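Local coordinates for transcription factor cep-1 (Caenorhabditis elegans, PDB 1T4W), which activates transcription from the DNA consensus sequence of p53, promoting stress-induced apoptosis and proper meiotic chromosome segregation, and is represented here by its DNA-binding domain, at residues Met4-Val8 with Glu28-Trp32; Val71-Arg76 with Glu166-Tyr171; Ala14-Ala20 with Pro181-Trp185. All blocks are in the same frame, centred on the assembly; numbering follows the deposited sequence.

Contact 1: Met4-Val8 with Glu28-Trp32; sequences MEIDV and EKYLW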
# COMPACT_ATOMS: atom_id res chain seq x y z
N MET A 4 -4.45 7.13 12.17
CA MET A 4 -3.75 5.98 11.62
C MET A 4 -2.74 6.45 10.59
O MET A 4 -2.97 7.43 9.89
CB MET A 4 -4.70 4.95 11.00
CG MET A 4 -3.96 3.69 10.47
SD MET A 4 -5.03 2.25 10.12
CE MET A 4 -6.08 2.95 9.02
N GLU A 5 -1.60 5.78 10.54
CA GLU A 5 -0.55 6.14 9.60
C GLU A 5 0.03 4.88 9.01
O GLU A 5 0.08 3.85 9.68
CB GLU A 5 0.60 6.87 10.30
CG GLU A 5 0.27 8.24 10.87
CD GLU A 5 0.02 9.27 9.79
OE1 GLU A 5 0.76 9.27 8.79
OE2 GLU A 5 -0.91 10.08 9.96
N ILE A 6 0.45 4.97 7.75
CA ILE A 6 1.12 3.84 7.13
C ILE A 6 2.50 4.39 6.72
O ILE A 6 2.60 5.50 6.23
CB ILE A 6 0.33 3.26 5.92
CG1 ILE A 6 1.16 2.16 5.28
CG2 ILE A 6 -0.06 4.37 4.93
CD1 ILE A 6 0.43 1.29 4.27
N ASP A 7 3.56 3.62 6.97
CA ASP A 7 4.90 4.07 6.62
C ASP A 7 5.77 2.86 6.31
O ASP A 7 5.41 1.74 6.63
CB ASP A 7 5.55 4.81 7.79
CG ASP A 7 4.92 6.13 8.08
OD1 ASP A 7 5.22 7.11 7.36
OD2 ASP A 7 4.11 6.19 9.04
N VAL A 8 6.92 3.09 5.68
CA VAL A 8 7.81 1.95 5.46
C VAL A 8 8.71 1.96 6.70
O VAL A 8 8.78 2.96 7.40
CB VAL A 8 8.69 2.12 4.19
CG1 VAL A 8 7.79 2.23 2.94
CG2 VAL A 8 9.60 3.33 4.36
N GLU A 28 2.57 14.31 1.75
CA GLU A 28 1.99 13.06 1.28
C GLU A 28 3.14 12.08 1.10
O GLU A 28 4.28 12.49 0.85
CB GLU A 28 1.25 13.33 -0.02
CG GLU A 28 0.17 14.38 0.19
CD GLU A 28 -0.82 14.45 -0.94
OE1 GLU A 28 -0.43 14.82 -2.07
OE2 GLU A 28 -2.00 14.12 -0.68
N LYS A 29 2.85 10.80 1.21
CA LYS A 29 3.89 9.78 1.14
C LYS A 29 4.09 9.12 -0.21
O LYS A 29 3.14 8.73 -0.87
CB LYS A 29 3.62 8.75 2.21
CG LYS A 29 3.38 9.43 3.56
CD LYS A 29 3.17 8.45 4.65
CE LYS A 29 3.02 9.19 5.98
NZ LYS A 29 2.68 8.21 7.01
N TYR A 30 5.36 8.98 -0.59
CA TYR A 30 5.73 8.38 -1.87
C TYR A 30 6.70 7.22 -1.70
O TYR A 30 7.69 7.31 -0.97
CB TYR A 30 6.38 9.42 -2.79
CG TYR A 30 5.45 10.54 -3.21
CD1 TYR A 30 4.92 11.42 -2.27
CD2 TYR A 30 5.09 10.70 -4.55
CE1 TYR A 30 4.04 12.44 -2.65
CE2 TYR A 30 4.22 11.72 -4.94
CZ TYR A 30 3.71 12.58 -3.99
OH TYR A 30 2.88 13.60 -4.40
N LEU A 31 6.42 6.13 -2.40
CA LEU A 31 7.29 4.97 -2.36
C LEU A 31 7.73 4.56 -3.77
O LEU A 31 6.92 4.56 -4.70
CB LEU A 31 6.57 3.77 -1.71
CG LEU A 31 7.26 2.40 -1.90
CD1 LEU A 31 8.48 2.32 -0.98
CD2 LEU A 31 6.27 1.27 -1.57
N TRP A 32 9.00 4.23 -3.93
CA TRP A 32 9.51 3.73 -5.21
C TRP A 32 10.18 2.44 -4.79
O TRP A 32 10.92 2.43 -3.80
CB TRP A 32 10.56 4.66 -5.84
CG TRP A 32 10.05 6.05 -6.19
CD1 TRP A 32 9.62 6.48 -7.41
CD2 TRP A 32 9.95 7.16 -5.31
NE1 TRP A 32 9.25 7.81 -7.34
CE2 TRP A 32 9.44 8.24 -6.06
CE3 TRP A 32 10.22 7.34 -3.94
CZ2 TRP A 32 9.20 9.50 -5.49
CZ3 TRP A 32 9.99 8.58 -3.38
CH2 TRP A 32 9.49 9.65 -4.15
O HOH W 1 -0.16 7.38 6.22
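Lys29 lays its chain across the edge of Met4-Val8 and gathers two carboxylates there. Two salt bridges come first: Lys29 NZ meets Glu5 OE1 at 2.8 Å, nearly in line with the C-O bond, and Asp7 OD1, also at 2.8 Å, from above the carboxylate plane. Glu5 and Asp7 are two apart on the strand and thus on the same side of it, and the lysine crosses each at about a right angle. A lysine suits the place because its chain, extended beyond CG, is long enough to carry the ammonium between them. Neutral oxygens complete the grip. Lys29 NZ donates to Ile6 O at 2.8 Å, 39° out of the carbonyl plane, and to water 1 at 3.1 Å. The same water accepts from Ile6 N. Four oxygens thus surround the ammonium group.

The strands belong to different sheets of the p53-type beta sandwich: 4-8 is an edge strand of the four-stranded sheet, 29-32 lies in the seven-stranded one. Their axes come no closer than 8.8 Å and run at 32°; the Lys29 side chain, reaching side chains and backbone of 4-8, links them together with the Val8-Leu31 pair.

Apolar contact takes over toward the interior. Val8 CG1 meets Leu31 CD1 at 4.0 Å, both side chains pointing inward from their strands; their compact branches fill space between the sheets, where Phe21 also packs against Val8.

Contact 2: Val71-Arg76 with Glu166-Tyr171; sequences VEYAIR and EILHAY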
# COMPACT_ATOMS: atom_id res chain seq x y z
N VAL A 71 -8.57 9.91 -4.96
CA VAL A 71 -8.13 8.87 -4.06
C VAL A 71 -9.18 8.33 -3.10
O VAL A 71 -9.34 7.12 -2.99
CB VAL A 71 -6.85 9.31 -3.29
CG1 VAL A 71 -7.18 10.44 -2.33
CG2 VAL A 71 -6.24 8.12 -2.55
N GLU A 72 -9.91 9.21 -2.41
CA GLU A 72 -10.90 8.75 -1.44
C GLU A 72 -11.93 7.85 -2.10
O GLU A 72 -12.35 6.84 -1.53
CB GLU A 72 -11.55 9.94 -0.70
CG GLU A 72 -10.61 10.68 0.26
CD GLU A 72 -10.27 9.87 1.53
OE1 GLU A 72 -11.17 9.18 2.05
OE2 GLU A 72 -9.12 9.95 2.02
N TYR A 73 -12.31 8.17 -3.34
CA TYR A 73 -13.25 7.30 -4.01
C TYR A 73 -12.56 5.99 -4.44
O TYR A 73 -13.04 4.89 -4.16
CB TYR A 73 -13.86 7.99 -5.25
CG TYR A 73 -14.96 7.19 -5.89
CD1 TYR A 73 -14.69 6.29 -6.92
CD2 TYR A 73 -16.28 7.29 -5.42
CE1 TYR A 73 -15.71 5.50 -7.47
CE2 TYR A 73 -17.30 6.51 -5.96
CZ TYR A 73 -17.01 5.62 -6.98
OH TYR A 73 -18.01 4.83 -7.49
N ALA A 74 -11.43 6.12 -5.12
CA ALA A 74 -10.73 4.95 -5.64
C ALA A 74 -10.40 3.87 -4.61
O ALA A 74 -10.60 2.68 -4.86
CB ALA A 74 -9.44 5.39 -6.35
N ILE A 75 -9.91 4.27 -3.44
CA ILE A 75 -9.53 3.27 -2.46
C ILE A 75 -10.67 2.45 -1.90
O ILE A 75 -10.44 1.39 -1.32
CB ILE A 75 -8.73 3.91 -1.30
CG1 ILE A 75 -9.61 4.91 -0.55
CG2 ILE A 75 -7.44 4.55 -1.87
CD1 ILE A 75 -8.88 5.57 0.63
N ARG A 76 -11.90 2.93 -2.08
CA ARG A 76 -13.05 2.19 -1.59
C ARG A 76 -13.90 1.60 -2.74
O ARG A 76 -14.93 0.98 -2.52
CB ARG A 76 -13.90 3.09 -0.68
CG ARG A 76 -13.18 3.53 0.62
CD ARG A 76 -14.05 4.46 1.48
NE ARG A 76 -13.29 4.97 2.62
CZ ARG A 76 -12.60 6.10 2.60
NH1 ARG A 76 -12.58 6.84 1.50
NH2 ARG A 76 -11.86 6.46 3.64
N GLU A 166 -15.58 0.65 8.49
CA GLU A 166 -14.25 1.27 8.44
C GLU A 166 -14.26 2.35 9.52
O GLU A 166 -15.20 3.16 9.57
CB GLU A 166 -14.01 1.94 7.09
CG GLU A 166 -12.79 2.86 7.09
CD GLU A 166 -12.73 3.78 5.86
OE1 GLU A 166 -13.20 3.38 4.78
OE2 GLU A 166 -12.18 4.89 5.97
N ILE A 167 -13.26 2.37 10.39
CA ILE A 167 -13.21 3.42 11.40
C ILE A 167 -12.01 4.36 11.19
O ILE A 167 -12.01 5.50 11.67
CB ILE A 167 -13.24 2.87 12.87
CG1 ILE A 167 -12.04 1.98 13.15
CG2 ILE A 167 -14.52 2.06 13.10
CD1 ILE A 167 -12.00 1.50 14.61
N LEU A 168 -11.00 3.89 10.45
CA LEU A 168 -9.82 4.70 10.13
C LEU A 168 -9.24 4.19 8.83
O LEU A 168 -9.47 3.04 8.46
CB LEU A 168 -8.73 4.59 11.20
CG LEU A 168 -8.86 5.34 12.54
CD1 LEU A 168 -7.84 4.78 13.53
CD2 LEU A 168 -8.62 6.82 12.33
N HIS A 169 -8.47 5.04 8.16
CA HIS A 169 -7.82 4.65 6.91
C HIS A 169 -6.54 5.44 6.75
O HIS A 169 -6.34 6.43 7.45
CB HIS A 169 -8.73 4.87 5.67
CG HIS A 169 -8.93 6.31 5.28
ND1 HIS A 169 -9.62 7.21 6.05
CD2 HIS A 169 -8.55 6.99 4.16
CE1 HIS A 169 -9.68 8.38 5.43
NE2 HIS A 169 -9.04 8.27 4.28
N ALA A 170 -5.67 4.98 5.86
CA ALA A 170 -4.41 5.66 5.59
C ALA A 170 -3.89 5.11 4.28
O ALA A 170 -4.28 4.03 3.86
CB ALA A 170 -3.38 5.39 6.71
N TYR A 171 -3.01 5.85 3.62
CA TYR A 171 -2.46 5.36 2.38
C TYR A 171 -1.14 6.02 2.03
O TYR A 171 -0.78 7.05 2.61
CB TYR A 171 -3.46 5.57 1.22
CG TYR A 171 -3.94 7.01 1.06
CD1 TYR A 171 -3.13 7.97 0.45
CD2 TYR A 171 -5.18 7.41 1.56
CE1 TYR A 171 -3.52 9.28 0.35
CE2 TYR A 171 -5.59 8.75 1.47
CZ TYR A 171 -4.75 9.67 0.87
OH TYR A 171 -5.10 10.98 0.77
O HOH W 2 -7.44 11.85 1.32
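The His169 ring takes Arg76 NH2 over the centre of one face and Glu72 OE2 at its edge. NH2 stands 3.4 Å from His169 CG, the guanidinium plane turned 69° to the ring. On the Tyr171 ring, Val71 CG2 sits almost exactly above the centre in a CH-pi contact, 4.0 Å from the centroid; water 2 lies in the ring plane. The Arg76 guanidinium has Ile75 CD1 over one face, near its rim, and the Glu166 carboxylate at its edge, with the two planes only 10° apart.

That last pair is a side-on, two-pronged salt bridge. Arg76 NE reaches Glu166 OE1 at 2.7 Å and NH2 reaches OE2 at 2.8 Å, both on syn lone pairs. A planar guanidinium suits the place: with Arg76 NH1 turned back to Glu72 OE1, 2.8 Å away, one arginine lies between two carboxylates and probably eases their mutual repulsion. A glutamine in place of Glu166 would probably lose the charge match and one of the two strong acceptors, leaving the guanidinium less firmly oriented over the His169 face.

The short helix that begins at Val71 covers the outer face of the seven-stranded sheet in the beta sandwich. Glu166 and His169, three residues apart, can both face it because a classic beta bulge at Ile167 and Leu168, opposite Leu159, shifts the strand's alternation.

His169 NE2 donates to the syn lone pair of Glu72 OE2, 2.8 Å away. His169 CG is placed between backbone N and carbonyl carbon (chi1 73°), which stands the ring up toward the helix. Water 2 joins Glu72 OE2 to Tyr171 OH. Deeper in, Ile75 CD1 lies beside His169 CD2, and the Ile75 side chain also packs on Phe158 and Val63 of neighbouring strands.

Contact 3: Ala14-Ala20 with Pro181-Trp185; sequences AKSSDMA and PRRDW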
# COMPACT_ATOMS: atom_id res chain seq x y z
N ALA A 14 16.00 3.39 4.36
CA ALA A 14 16.96 4.50 4.32
C ALA A 14 17.99 4.56 3.18
O ALA A 14 18.03 5.54 2.43
CB ALA A 14 17.69 4.59 5.67
N LYS A 15 18.83 3.54 3.03
CA LYS A 15 19.85 3.55 1.97
C LYS A 15 19.78 2.37 1.01
O LYS A 15 20.75 2.08 0.32
CB LYS A 15 21.24 3.60 2.59
CG LYS A 15 21.45 4.79 3.52
CD LYS A 15 22.91 4.98 3.88
CE LYS A 15 23.11 6.24 4.71
NZ LYS A 15 24.57 6.50 4.94
N SER A 16 18.63 1.70 0.97
CA SER A 16 18.47 0.54 0.10
C SER A 16 18.52 0.91 -1.39
O SER A 16 18.04 1.97 -1.79
CB SER A 16 17.12 -0.14 0.39
OG SER A 16 16.77 -1.00 -0.68
N SER A 17 19.09 0.02 -2.19
CA SER A 17 19.15 0.23 -3.64
C SER A 17 17.82 -0.14 -4.26
O SER A 17 17.46 0.39 -5.31
CB SER A 17 20.24 -0.64 -4.28
OG SER A 17 21.53 -0.25 -3.87
N ASP A 18 17.10 -1.04 -3.60
CA ASP A 18 15.83 -1.57 -4.09
C ASP A 18 14.55 -0.81 -3.82
O ASP A 18 13.51 -1.17 -4.37
CB ASP A 18 15.62 -2.98 -3.55
CG ASP A 18 16.74 -3.90 -3.92
OD1 ASP A 18 17.53 -3.53 -4.81
OD2 ASP A 18 16.81 -4.99 -3.32
N MET A 19 14.61 0.18 -2.94
CA MET A 19 13.42 0.96 -2.59
C MET A 19 13.81 2.25 -1.91
O MET A 19 14.90 2.35 -1.36
CB MET A 19 12.51 0.15 -1.68
CG MET A 19 13.26 -0.42 -0.46
SD MET A 19 12.32 -1.70 0.39
CE MET A 19 12.45 -3.06 -0.82
N ALA A 20 12.89 3.20 -1.90
CA ALA A 20 13.12 4.51 -1.31
C ALA A 20 11.76 5.12 -0.99
O ALA A 20 10.77 4.88 -1.69
CB ALA A 20 13.86 5.39 -2.29
N PRO A 181 14.66 2.69 -8.37
CA PRO A 181 13.98 3.55 -7.40
C PRO A 181 14.78 4.76 -6.93
O PRO A 181 14.19 5.82 -6.71
CB PRO A 181 13.60 2.58 -6.26
CG PRO A 181 14.50 1.37 -6.47
CD PRO A 181 14.61 1.27 -7.97
N ARG A 182 16.11 4.64 -6.78
CA ARG A 182 16.89 5.80 -6.32
C ARG A 182 16.95 6.95 -7.34
O ARG A 182 17.05 8.10 -6.94
CB ARG A 182 18.31 5.39 -5.89
CG ARG A 182 18.31 4.62 -4.56
CD ARG A 182 17.95 5.52 -3.35
NE ARG A 182 17.55 4.75 -2.15
CZ ARG A 182 17.07 5.29 -1.03
NH1 ARG A 182 16.93 6.60 -0.94
NH2 ARG A 182 16.70 4.52 -0.02
N ARG A 183 16.88 6.64 -8.63
CA ARG A 183 16.87 7.69 -9.64
C ARG A 183 15.59 8.53 -9.47
O ARG A 183 15.65 9.75 -9.33
CB ARG A 183 16.88 7.10 -11.06
CG ARG A 183 16.52 8.10 -12.17
CD ARG A 183 16.38 7.41 -13.52
NE ARG A 183 17.59 6.67 -13.88
CZ ARG A 183 17.64 5.77 -14.86
NH1 ARG A 183 18.78 5.14 -15.13
NH2 ARG A 183 16.56 5.48 -15.57
N ASP A 184 14.45 7.85 -9.46
CA ASP A 184 13.17 8.54 -9.35
C ASP A 184 13.00 9.26 -8.01
O ASP A 184 12.49 10.39 -7.96
CB ASP A 184 12.03 7.54 -9.59
CG ASP A 184 12.04 6.99 -11.02
OD1 ASP A 184 12.09 7.82 -11.94
OD2 ASP A 184 11.98 5.76 -11.23
N TRP A 185 13.42 8.62 -6.93
CA TRP A 185 13.37 9.22 -5.60
C TRP A 185 14.22 10.50 -5.58
O TRP A 185 13.78 11.54 -5.06
CB TRP A 185 13.95 8.26 -4.56
CG TRP A 185 14.34 8.92 -3.24
CD1 TRP A 185 13.50 9.24 -2.21
CD2 TRP A 185 15.67 9.24 -2.79
NE1 TRP A 185 14.22 9.74 -1.14
CE2 TRP A 185 15.55 9.75 -1.47
CE3 TRP A 185 16.94 9.15 -3.37
CZ2 TRP A 185 16.66 10.16 -0.72
CZ3 TRP A 185 18.05 9.56 -2.62
CH2 TRP A 185 17.90 10.06 -1.31
O HOH W 3 15.83 7.68 1.67
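Ala20 CB rests over the centre of the Arg182 guanidinium, 3.4 Å from CZ, and this is the tight part of the contact. The same methyl lies against Trp185, 3.7 Å from its CB and over the five-membered ring in a CH-pi contact. Arg182 NH1 lies over the same indole face, so methyl, guanidinium and indole form one cluster, and a side chain as small as alanine lets them close up. The arginine chain bends at chi2 (-70°) to bring its end back to the loop, where NE donates to Ser16 O at 2.8 Å, nearly straight on and in the guanidinium plane. Pro181 adds its ring, with CG 3.3 Å from Ser17 O. A proline fits the first turn of a helix, where no backbone N-H is needed. Ser16 shapes the loop through an ST turn, its OG accepting from Asp18 N at 2.9 Å.

Toward Ala14 the contact loosens. Water 3 bridges Ala14 O and Arg182 NH1, while Ala14 and Lys15 are exposed and their CB atoms point away from the helix. Ser17 CB also points away.

By comparison with p53, this is probably the loop-sheet-helix part of the DNA-binding domain. Ala20 pairs through its backbone with Trp32 of the next strand; Pro181 packs on that tryptophan, so helix 181-194 sits beside the 19-23 edge of the seven-stranded sheet.

From the N terminus, Met4-Val8 opens contact 1, and Ala14-Ala20 opens contact 3 before Glu28-Trp32 closes contact 1; these two therefore cross. Val71-Arg76 then starts contact 2, which Glu166-Tyr171 completes after 89 intervening residues, wholly within the span that contact 3 closes at Pro181-Trp185. Contacts 1 and 2 follow in series, yet meet in space where Met4 CE packs on His169 CA. Contact 1 ties the two sheets together, contact 2 fastens a short helix to the larger sheet, and contact 3 brings the C-terminal helix to that sheet's edge. Contacts 2 and 3, centres about 26 Å apart, lie on opposite sides of the chain's centre.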